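Local atomic coordinates of ferric vibriobactin ABC transporter, periplasmic ferric vibriobactin-binding protein (PDB entry 3R5T), a protein that binds ferric vibriobactin in the periplasm of Vibrio cholerae and probably delivers it to an ABC transporter for uptake of iron. Residues R164-S169 with L225-T230; N177-A182 with E198-A203; Q238-F243 with K258-L263. All blocks are in the same frame, centred on the assembly; numbering follows the deposited sequence. Where two conformers were deposited one is given.

Contact 1: R164-S169 with L225-T230; sequences RANIVS and LQAETT. With VBN ((4S,5R)-N-{3-[(2,3-dihydroxybenzoyl)amino]propyl}-2-(2,3-dihydroxyphenyl)-N-[3-({[(4S,5R)-2-(2,3-dihydroxyphenyl)-5-met hyl-4,5-dihydro-1,3-oxazol-4-yl]carbonyl}amino)propyl]-5-methyl-4,5-dihydro-1,3-oxazole-4-carboxamide), chain B.
Asn166 and Thr230 meet on one face of two neighbouring strands, where the hydroxyl OG1 of Thr230 donates to OD1 of Asn166 over 2.7 Å. The threonine oxygen lies in the plane of the amide carbonyl, on a lone pair of OD1. A chi1 of 47° sets CG of Asn166 between its own N and carbonyl carbon and swings the amide over toward 225-230. That leaves ND2 beside CB of Leu225 and CB of Ala227, and it donates to water 3, which in turn donates to the carbonyl O of Ala227. Glu198 takes a further bond from ND2, so both ends of the buried amide are satisfied and its flip is fixed. The two strands run parallel in the middle of the mixed sheet of the C-terminal lobe, with Asn166 N bonded to Thr229 O at 3.0 Å. On the other face of the sheet the methyl of Ala165, CB, lies 3.9 Å from CB of Thr229. Next to Arg164, Glu228 bends at chi2 (97°) and brings OE1 to 2.8 Å from Arg164 N; the bond is nearly straight, but the donor stands above the carboxylate plane. Water 2 links the same OE1 to Arg164 NE. Farther along, branched Val168 sets CG2 against CG2 of Thr230 and, at 4.0 Å, CD1 of Leu225, while Ser169 OG donates to the siderophore oxygen OAC over 2.7 Å.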
loop_
_atom_site.group_PDB
_atom_site.type_symbol
_atom_site.label_atom_id
_atom_site.label_comp_id
_atom_site.label_asym_id
_atom_site.label_seq_id
_atom_site.Cartn_x
_atom_site.Cartn_y
_atom_site.Cartn_z
ATOM N N ARG A 164 -12.064 17.916 -7.021
ATOM C CA ARG A 164 -11.233 17.065 -6.184
ATOM C C ARG A 164 -11.830 15.676 -6.045
ATOM O O ARG A 164 -12.967 15.436 -6.453
ATOM C CB ARG A 164 -11.093 17.672 -4.790
ATOM C CG ARG A 164 -10.654 19.137 -4.811
ATOM C CD ARG A 164 -10.395 19.633 -3.399
ATOM N NE ARG A 164 -11.621 19.725 -2.614
ATOM C CZ ARG A 164 -11.642 19.717 -1.285
ATOM N NH1 ARG A 164 -12.793 19.799 -0.636
ATOM N NH2 ARG A 164 -10.505 19.624 -0.608
ATOM N N ALA A 165 -11.039 14.777 -5.478
ATOM C CA ALA A 165 -11.497 13.415 -5.215
ATOM C C ALA A 165 -11.160 12.999 -3.802
ATOM O O ALA A 165 -10.151 13.418 -3.245
ATOM C CB ALA A 165 -10.863 12.440 -6.202
ATOM N N ASN A 166 -12.002 12.142 -3.223
ATOM C CA ASN A 166 -11.627 11.454 -1.991
ATOM C C ASN A 166 -11.419 9.964 -2.256
ATOM O O ASN A 166 -11.800 9.457 -3.306
ATOM C CB ASN A 166 -12.654 11.669 -0.861
ATOM C CG ASN A 166 -14.069 11.470 -1.311
ATOM O OD1 ASN A 166 -14.406 10.454 -1.924
ATOM N ND2 ASN A 166 -14.930 12.450 -1.006
ATOM N N ILE A 167 -10.774 9.291 -1.316
ATOM C CA ILE A 167 -10.526 7.864 -1.410
ATOM C C ILE A 167 -11.082 7.225 -0.160
ATOM O O ILE A 167 -10.695 7.576 0.959
ATOM C CB ILE A 167 -9.016 7.552 -1.514
ATOM C CG1 ILE A 167 -8.417 8.276 -2.723
ATOM C CG2 ILE A 167 -8.796 6.043 -1.615
ATOM C CD1 ILE A 167 -6.881 8.234 -2.749
ATOM N N VAL A 168 -11.995 6.277 -0.336
ATOM C CA VAL A 168 -12.759 5.755 0.781
ATOM C C VAL A 168 -12.627 4.241 0.890
ATOM O O VAL A 168 -12.640 3.534 -0.115
ATOM C CB VAL A 168 -14.261 6.092 0.596
ATOM C CG1 VAL A 168 -15.122 5.438 1.679
ATOM C CG2 VAL A 168 -14.485 7.604 0.555
ATOM N N SER A 169 -12.514 3.756 2.123
ATOM C CA SER A 169 -12.700 2.340 2.446
ATOM C C SER A 169 -14.091 2.195 3.049
ATOM O O SER A 169 -14.349 2.634 4.163
ATOM C CB SER A 169 -11.629 1.872 3.424
ATOM O OG SER A 169 -11.784 0.485 3.705
ATOM N N LEU A 225 -18.461 14.426 3.206
ATOM C CA LEU A 225 -17.416 14.520 2.181
ATOM C C LEU A 225 -17.843 15.462 1.050
ATOM O O LEU A 225 -18.989 15.435 0.598
ATOM C CB LEU A 225 -17.059 13.126 1.650
ATOM C CG LEU A 225 -16.397 12.214 2.679
ATOM C CD1 LEU A 225 -16.341 10.772 2.177
ATOM C CD2 LEU A 225 -15.007 12.721 3.005
ATOM N N GLN A 226 -16.928 16.312 0.594
ATOM C CA GLN A 226 -17.317 17.337 -0.369
ATOM C C GLN A 226 -16.827 17.107 -1.798
ATOM O O GLN A 226 -17.302 17.767 -2.730
ATOM C CB GLN A 226 -16.884 18.726 0.111
ATOM C CG GLN A 226 -17.476 19.154 1.453
ATOM C CD GLN A 226 -18.929 19.616 1.358
ATOM O OE1 GLN A 226 -19.405 20.375 2.207
ATOM N NE2 GLN A 226 -19.635 19.163 0.328
ATOM N N ALA A 227 -15.889 16.186 -1.978
ATOM C CA ALA A 227 -15.296 16.007 -3.299
ATOM C C ALA A 227 -16.308 15.542 -4.345
ATOM O O ALA A 227 -17.258 14.796 -4.060
ATOM C CB ALA A 227 -14.089 15.069 -3.248
ATOM N N GLU A 228 -16.067 15.991 -5.568
ATOM C CA GLU A 228 -16.916 15.707 -6.706
ATOM C C GLU A 228 -16.715 14.296 -7.241
ATOM O O GLU A 228 -17.515 13.813 -8.042
ATOM C CB GLU A 228 -16.633 16.714 -7.821
ATOM C CG GLU A 228 -16.943 18.157 -7.444
ATOM C CD GLU A 228 -15.733 18.972 -6.976
ATOM O OE1 GLU A 228 -14.777 18.424 -6.370
ATOM O OE2 GLU A 228 -15.751 20.201 -7.216
ATOM N N THR A 229 -15.641 13.647 -6.800
ATOM C CA THR A 229 -15.300 12.305 -7.249
ATOM C C THR A 229 -14.903 11.464 -6.043
ATOM O O THR A 229 -14.254 11.957 -5.125
ATOM C CB THR A 229 -14.153 12.337 -8.280
ATOM O OG1 THR A 229 -14.603 13.028 -9.456
ATOM C CG2 THR A 229 -13.711 10.925 -8.661
ATOM N N THR A 230 -15.327 10.203 -6.031
ATOM C CA THR A 230 -14.949 9.273 -4.976
ATOM C C THR A 230 -14.355 8.010 -5.576
ATOM O O THR A 230 -14.926 7.428 -6.495
ATOM C CB THR A 230 -16.167 8.858 -4.110
ATOM O OG1 THR A 230 -16.620 9.979 -3.343
ATOM C CG2 THR A 230 -15.792 7.692 -3.153
HETATM C C VBN B . -9.571 -4.302 9.549
HETATM N N VBN B . -7.049 -4.242 9.790
HETATM O O VBN B . -9.716 -3.290 10.150
HETATM C CA VBN B . -8.238 -5.040 9.545
HETATM C CB VBN B . -8.108 -6.137 10.668
HETATM C CAB VBN B . -7.235 -8.169 2.216
HETATM O OAC VBN B . -11.413 -0.286 6.229
HETATM O OAD VBN B . -8.682 -8.501 6.550
HETATM O OAF VBN B . -5.556 -1.412 7.039
HETATM O OAG VBN B . -3.878 -0.354 11.291
HETATM O OAH VBN B . -4.103 -3.735 8.358
HETATM O OAI VBN B . -7.997 -2.267 7.665
HETATM O OAJ VBN B . -5.624 -1.988 9.994
HETATM O OAK VBN B . -6.223 -4.765 7.012
HETATM C CAL VBN B . -7.606 1.194 5.308
HETATM C CAM VBN B . -4.513 -3.009 13.827
HETATM C CAN VBN B . -2.462 -6.361 6.303
HETATM C CAO VBN B . -6.452 0.481 5.779
HETATM C CAP VBN B . -3.978 -1.841 13.213
HETATM C CAQ VBN B . -2.604 -5.266 7.217
HETATM C CAR VBN B . -8.934 0.743 5.645
HETATM C CAS VBN B . -5.433 -3.818 13.145
HETATM C CAT VBN B . -3.598 -6.924 5.666
HETATM C CAU VBN B . -12.563 -3.395 8.210
HETATM C CAV VBN B . -11.764 -6.701 7.415
HETATM C CAW VBN B . -12.035 -1.963 8.400
HETATM C CAX VBN B . -11.497 -7.905 6.483
HETATM C CAY VBN B . -12.051 -4.428 9.217
HETATM C CAZ VBN B . -10.560 -6.264 8.268
HETATM N NBB VBN B . -10.690 -1.688 7.902
HETATM N NBC VBN B . -10.525 -7.557 5.448
HETATM N NBD VBN B . -7.260 -6.267 5.136
HETATM O OBF VBN B . -5.889 -7.995 4.344
HETATM C CBG VBN B . -10.502 -0.784 6.791
HETATM C CBH VBN B . -9.108 -7.892 5.611
HETATM C CBJ VBN B . -6.910 -4.226 11.223
HETATM C CBK VBN B . -6.632 -0.682 6.583
HETATM C CBL VBN B . -4.377 -1.484 11.912
HETATM C CBM VBN B . -3.881 -4.765 7.461
HETATM C CBN VBN B . -7.886 -1.110 6.909
HETATM C CBO VBN B . -5.254 -2.262 11.275
HETATM C CBP VBN B . -4.973 -5.313 6.843
HETATM C CBQ VBN B . -9.085 -0.365 6.415
HETATM C CBR VBN B . -5.785 -3.484 11.899
HETATM C CBS VBN B . -4.824 -6.420 5.893
HETATM C CBU VBN B . -7.225 -8.256 3.732
HETATM C CBW VBN B . -6.076 -7.041 5.343
HETATM C CBX VBN B . -8.176 -7.271 4.578
HETATM N NBY VBN B . -10.718 -4.979 8.955
HETATM O OG1 VBN B . -7.406 -5.425 11.778
HETATM C CG2 VBN B . -7.616 -7.520 10.273
HETATM O O HOH W 1 -13.377 15.510 -9.067
HETATM O O HOH W 2 -14.262 19.689 -3.375
HETATM O O HOH W 3 -17.802 13.103 -1.975
#

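Contact 2: N177-A182 with E198-A203; sequences NAVAKA and EEPDPA
In the C-terminal alpha/beta lobe of the periplasmic binding protein fold, the end of strand 177-180 is flanked by the loop that follows helix 185-192, and the contact joins the two mainly by one proline and one water. Pro200 turns its ring toward the strand and packs on Val179, with CB 3.9 Å from CG1 of the valine. Both side chains are compact and apolar, which suits a buried place, and Leu215 of the neighbouring strand also touches the proline. The ring carbon CD of Pro200 lies 3.3 Å from the carbonyl O of Ala180. This carbonyl is not left to carbon alone: water 4 donates to it and, over 2.9 Å, to Glu198 O, bridging two backbone acceptors that could not bond each other directly. Beyond the strand end the contact becomes polar and more open. Glu199 was modelled in two conformers, so its polar link is doubtful. In one, CG is anti to the backbone N (chi1 176°) and the chain bends at chi2, which brings the carboxylate up beside Lys181 and Ala182. The aliphatic part of Lys181 crosses it obliquely, CB being 3.8 Å from OE1, whereas the ammonium group goes to the carbonyl O of His211 and stays 5.4 Å from Glu199 OE1. There OE2 takes a short but bent, weak hydrogen bond from Ala182 N, 2.7 Å long with 129° at the hydrogen.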
loop_
_atom_site.group_PDB
_atom_site.type_symbol
_atom_site.label_atom_id
_atom_site.label_comp_id
_atom_site.label_asym_id
_atom_site.label_seq_id
_atom_site.Cartn_x
_atom_site.Cartn_y
_atom_site.Cartn_z
ATOM N N ASN A 177 -16.059 3.446 9.076
ATOM C CA ASN A 177 -15.535 3.460 7.715
ATOM C C ASN A 177 -14.213 4.223 7.717
ATOM O O ASN A 177 -13.756 4.684 8.767
ATOM C CB ASN A 177 -16.533 4.146 6.771
ATOM C CG ASN A 177 -17.755 3.266 6.443
ATOM O OD1 ASN A 177 -17.951 2.890 5.282
ATOM N ND2 ASN A 177 -18.571 2.927 7.459
ATOM N N ALA A 178 -13.601 4.420 6.560
ATOM C CA ALA A 178 -12.317 5.126 6.574
ATOM C C ALA A 178 -12.071 5.933 5.316
ATOM O O ALA A 178 -12.591 5.608 4.245
ATOM C CB ALA A 178 -11.160 4.162 6.835
ATOM N N VAL A 179 -11.278 6.997 5.458
ATOM C CA VAL A 179 -11.000 7.897 4.348
ATOM C C VAL A 179 -9.498 8.192 4.267
ATOM O O VAL A 179 -8.868 8.537 5.268
ATOM C CB VAL A 179 -11.781 9.220 4.508
ATOM C CG1 VAL A 179 -11.500 10.161 3.337
ATOM C CG2 VAL A 179 -13.292 8.964 4.651
ATOM N N ALA A 180 -8.936 8.093 3.071
ATOM C CA ALA A 180 -7.486 8.279 2.914
ATOM C C ALA A 180 -6.983 9.663 3.313
ATOM O O ALA A 180 -7.616 10.682 3.021
ATOM C CB ALA A 180 -7.017 7.959 1.461
ATOM N N LYS A 181 -5.817 9.677 3.954
ATOM C CA LYS A 181 -5.161 10.907 4.393
ATOM C C LYS A 181 -4.042 11.275 3.429
ATOM O O LYS A 181 -3.576 10.434 2.653
ATOM C CB LYS A 181 -4.627 10.738 5.823
ATOM C CG LYS A 181 -5.744 10.585 6.859
ATOM C CD LYS A 181 -5.220 10.207 8.235
ATOM C CE LYS A 181 -4.145 11.159 8.700
ATOM N NZ LYS A 181 -3.870 10.960 10.148
ATOM N N ALA A 182 -3.625 12.542 3.472
ATOM C CA ALA A 182 -2.668 13.088 2.503
ATOM C C ALA A 182 -1.364 12.315 2.368
ATOM O O ALA A 182 -0.832 12.210 1.275
ATOM C CB ALA A 182 -2.383 14.549 2.837
ATOM N N GLU A 198 -9.153 15.439 -1.427
ATOM C CA GLU A 198 -9.820 15.959 -0.237
ATOM C C GLU A 198 -9.262 15.229 0.987
ATOM O O GLU A 198 -9.100 13.997 0.977
ATOM C CB GLU A 198 -11.333 15.765 -0.319
ATOM C CG GLU A 198 -12.061 16.004 1.009
ATOM C CD GLU A 198 -13.567 15.780 0.895
ATOM O OE1 GLU A 198 -13.987 15.052 -0.019
ATOM O OE2 GLU A 198 -14.322 16.359 1.693
ATOM N N GLU A 199 -8.965 15.988 2.032
ATOM C CA GLU A 199 -8.514 15.421 3.300
ATOM C C GLU A 199 -9.702 15.333 4.251
ATOM O O GLU A 199 -10.479 16.276 4.368
ATOM C CB GLU A 199 -7.410 16.286 3.925
ATOM C CG GLU A 199 -6.911 15.846 5.315
ATOM C CD GLU A 199 -5.811 14.776 5.266
ATOM O OE1 GLU A 199 -5.215 14.472 6.317
ATOM O OE2 GLU A 199 -5.540 14.238 4.185
ATOM N N PRO A 200 -9.861 14.181 4.924
ATOM C CA PRO A 200 -10.934 14.079 5.921
ATOM C C PRO A 200 -10.607 14.957 7.129
ATOM O O PRO A 200 -9.435 15.113 7.471
ATOM C CB PRO A 200 -10.908 12.597 6.327
ATOM C CG PRO A 200 -9.503 12.154 6.037
ATOM C CD PRO A 200 -9.015 12.977 4.873
ATOM N N ASP A 201 -11.623 15.548 7.744
ATOM C CA ASP A 201 -11.411 16.392 8.916
ATOM C C ASP A 201 -10.797 15.561 10.037
ATOM O O ASP A 201 -11.387 14.573 10.466
ATOM C CB ASP A 201 -12.748 16.990 9.355
ATOM C CG ASP A 201 -12.606 18.037 10.450
ATOM O OD1 ASP A 201 -11.653 17.967 11.246
ATOM O OD2 ASP A 201 -13.480 18.930 10.526
ATOM N N PRO A 202 -9.601 15.945 10.513
ATOM C CA PRO A 202 -8.931 15.163 11.563
ATOM C C PRO A 202 -9.793 14.977 12.809
ATOM O O PRO A 202 -9.626 14.003 13.553
ATOM C CB PRO A 202 -7.687 15.999 11.885
ATOM C CG PRO A 202 -7.427 16.787 10.638
ATOM C CD PRO A 202 -8.784 17.085 10.057
ATOM N N ALA A 203 -10.718 15.901 13.033
ATOM C CA ALA A 203 -11.581 15.813 14.204
ATOM C C ALA A 203 -12.528 14.615 14.150
ATOM O O ALA A 203 -13.155 14.269 15.148
ATOM C CB ALA A 203 -12.370 17.106 14.384
HETATM O O HOH W 4 -9.373 11.135 0.682
#

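Contact 3: Q238-F243 with K258-L263; sequences QQAQAF and KQVYGL
Val260 is wedged against Phe243 and Ala240, and the tight part consists of these three side chains. CG1 of the valine comes to 3.7 Å from ring carbon CD1 of Phe243, meeting the ring obliquely, and CG2 follows at 4.0 Å from the same carbon. With CG anti to the backbone N (chi1 -174°), Phe243 reaches from the helix toward the strand, and its side chain crosses that of Val260 at about a right angle. The methyl of Ala240 is short enough to let the helix come close, the axes of 238-243 and 260-263 passing 6.9 Å apart. This CB lies 4.2 Å from CG1 of Val260 and 4.0 Å from N of Gly262, so the methyl rests on strand backbone; that N is itself bonded to OD1 of Asp237. Packing is looser on the helix's far side, where exposed Gln238 and Ala242 and partly exposed Gln241 are polar or small, as suits a surface. Leu232 of the adjacent strand completes the apolar layer. Segment 238-243 runs at 132° to 260-263; its helix, 237-244, is with the later helix 253-256 part of the right-handed beta-alpha-beta crossover from strand 229-233 to its parallel neighbour 260-264.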
loop_
_atom_site.group_PDB
_atom_site.type_symbol
_atom_site.label_atom_id
_atom_site.label_comp_id
_atom_site.label_asym_id
_atom_site.label_seq_id
_atom_site.Cartn_x
_atom_site.Cartn_y
_atom_site.Cartn_z
ATOM N N GLN A 238 -18.344 -2.092 -10.486
ATOM C CA GLN A 238 -19.605 -2.776 -10.187
ATOM C C GLN A 238 -19.825 -2.859 -8.689
ATOM O O GLN A 238 -20.934 -2.659 -8.195
ATOM C CB GLN A 238 -19.628 -4.177 -10.799
ATOM C CG GLN A 238 -20.843 -5.027 -10.419
ATOM C CD GLN A 238 -22.165 -4.412 -10.830
ATOM O OE1 GLN A 238 -23.177 -4.568 -10.136
ATOM N NE2 GLN A 238 -22.171 -3.714 -11.960
ATOM N N GLN A 239 -18.759 -3.157 -7.964
ATOM C CA GLN A 239 -18.838 -3.240 -6.516
ATOM C C GLN A 239 -19.124 -1.881 -5.881
ATOM O O GLN A 239 -19.847 -1.792 -4.881
ATOM C CB GLN A 239 -17.553 -3.843 -5.970
ATOM C CG GLN A 239 -17.487 -5.362 -6.154
ATOM C CD GLN A 239 -16.133 -5.933 -5.843
ATOM O OE1 GLN A 239 -15.123 -5.228 -5.878
ATOM N NE2 GLN A 239 -16.092 -7.230 -5.545
ATOM N N ALA A 240 -18.579 -0.827 -6.483
ATOM C CA ALA A 240 -18.808 0.537 -6.016
ATOM C C ALA A 240 -20.273 0.960 -6.106
ATOM O O ALA A 240 -20.673 1.950 -5.493
ATOM C CB ALA A 240 -17.947 1.500 -6.805
ATOM N N GLN A 241 -21.068 0.230 -6.882
ATOM C CA GLN A 241 -22.491 0.550 -7.014
ATOM C C GLN A 241 -23.191 0.581 -5.659
ATOM O O GLN A 241 -24.156 1.313 -5.470
ATOM C CB GLN A 241 -23.194 -0.434 -7.950
ATOM C CG GLN A 241 -22.727 -0.345 -9.391
ATOM C CD GLN A 241 -22.726 1.078 -9.918
ATOM O OE1 GLN A 241 -23.742 1.775 -9.864
ATOM N NE2 GLN A 241 -21.584 1.515 -10.440
ATOM N N ALA A 242 -22.699 -0.204 -4.710
ATOM C CA ALA A 242 -23.336 -0.263 -3.397
ATOM C C ALA A 242 -23.201 1.088 -2.681
ATOM O O ALA A 242 -24.142 1.547 -2.030
ATOM C CB ALA A 242 -22.740 -1.384 -2.561
ATOM N N PHE A 243 -22.032 1.711 -2.817
ATOM C CA PHE A 243 -21.794 3.056 -2.296
ATOM C C PHE A 243 -22.750 4.052 -2.950
ATOM O O PHE A 243 -23.439 4.810 -2.267
ATOM C CB PHE A 243 -20.343 3.466 -2.554
ATOM C CG PHE A 243 -19.955 4.775 -1.935
ATOM C CD1 PHE A 243 -20.023 5.963 -2.661
ATOM C CD2 PHE A 243 -19.463 4.816 -0.633
ATOM C CE1 PHE A 243 -19.643 7.158 -2.095
ATOM C CE2 PHE A 243 -19.073 6.011 -0.062
ATOM C CZ PHE A 243 -19.153 7.195 -0.796
ATOM N N LYS A 258 -22.518 11.207 -10.192
ATOM C CA LYS A 258 -22.224 9.851 -10.633
ATOM C C LYS A 258 -20.746 9.745 -11.002
ATOM O O LYS A 258 -20.376 9.311 -12.096
ATOM C CB LYS A 258 -23.128 9.432 -11.794
ATOM C CG LYS A 258 -24.553 9.102 -11.367
ATOM C CD LYS A 258 -25.356 8.515 -12.517
ATOM C CE LYS A 258 -26.777 8.210 -12.088
ATOM N NZ LYS A 258 -27.470 9.436 -11.602
ATOM N N GLN A 259 -19.902 10.176 -10.076
ATOM C CA GLN A 259 -18.470 10.029 -10.240
ATOM C C GLN A 259 -17.916 9.246 -9.065
ATOM O O GLN A 259 -17.055 9.716 -8.316
ATOM C CB GLN A 259 -17.800 11.397 -10.419
ATOM C CG GLN A 259 -18.071 11.976 -11.818
ATOM C CD GLN A 259 -17.743 13.456 -11.981
ATOM O OE1 GLN A 259 -17.929 14.011 -13.063
ATOM N NE2 GLN A 259 -17.284 14.101 -10.919
ATOM N N VAL A 260 -18.446 8.032 -8.905
ATOM C CA VAL A 260 -17.978 7.091 -7.904
ATOM C C VAL A 260 -17.387 5.901 -8.638
ATOM O O VAL A 260 -18.081 5.239 -9.412
ATOM C CB VAL A 260 -19.131 6.573 -7.027
ATOM C CG1 VAL A 260 -18.609 5.545 -6.035
ATOM C CG2 VAL A 260 -19.804 7.716 -6.300
ATOM N N TYR A 261 -16.110 5.632 -8.383
ATOM C CA TYR A 261 -15.369 4.630 -9.132
ATOM C C TYR A 261 -14.657 3.667 -8.195
ATOM O O TYR A 261 -14.237 4.041 -7.096
ATOM C CB TYR A 261 -14.337 5.319 -10.041
ATOM C CG TYR A 261 -14.924 6.437 -10.882
ATOM C CD1 TYR A 261 -15.784 6.159 -11.939
ATOM C CD2 TYR A 261 -14.634 7.769 -10.602
ATOM C CE1 TYR A 261 -16.331 7.176 -12.701
ATOM C CE2 TYR A 261 -15.173 8.786 -11.355
ATOM C CZ TYR A 261 -16.016 8.488 -12.404
ATOM O OH TYR A 261 -16.553 9.509 -13.156
ATOM N N GLY A 262 -14.537 2.415 -8.615
ATOM C CA GLY A 262 -13.670 1.504 -7.896
ATOM C C GLY A 262 -12.223 1.755 -8.258
ATOM O O GLY A 262 -11.874 1.944 -9.421
ATOM N N LEU A 263 -11.371 1.746 -7.245
ATOM C CA LEU A 263 -9.947 1.917 -7.485
ATOM C C LEU A 263 -9.354 0.605 -8.002
ATOM O O LEU A 263 -8.273 0.582 -8.587
ATOM C CB LEU A 263 -9.273 2.377 -6.200
ATOM C CG LEU A 263 -7.930 3.093 -6.264
ATOM C CD1 LEU A 263 -8.000 4.353 -7.143
ATOM C CD2 LEU A 263 -7.511 3.433 -4.836
#

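In the fold
All three contacts build on one mixed sheet, whose central strand 165-169 is flanked by 177-180 on one side and 229-233 on the other. Contacts 1 and 2, with centres 10 Å apart, are joined through the first of these pairs, where Ile167 O lies 2.8 Å from Ala180 N. Contacts 1 and 3, with centres 11 Å apart, meet where strand 229-233 pairs with 260-264, Thr230 O lying 2.9 Å from Tyr261 N. Contacts 2 and 3 do not touch; their nearest atoms are about 6 Å apart. Contact 1 reaches the bound siderophore directly, whereas the side chains of Ala180 in contact 2 and Phe243 in contact 3 remain about 8 and 12 Å from it.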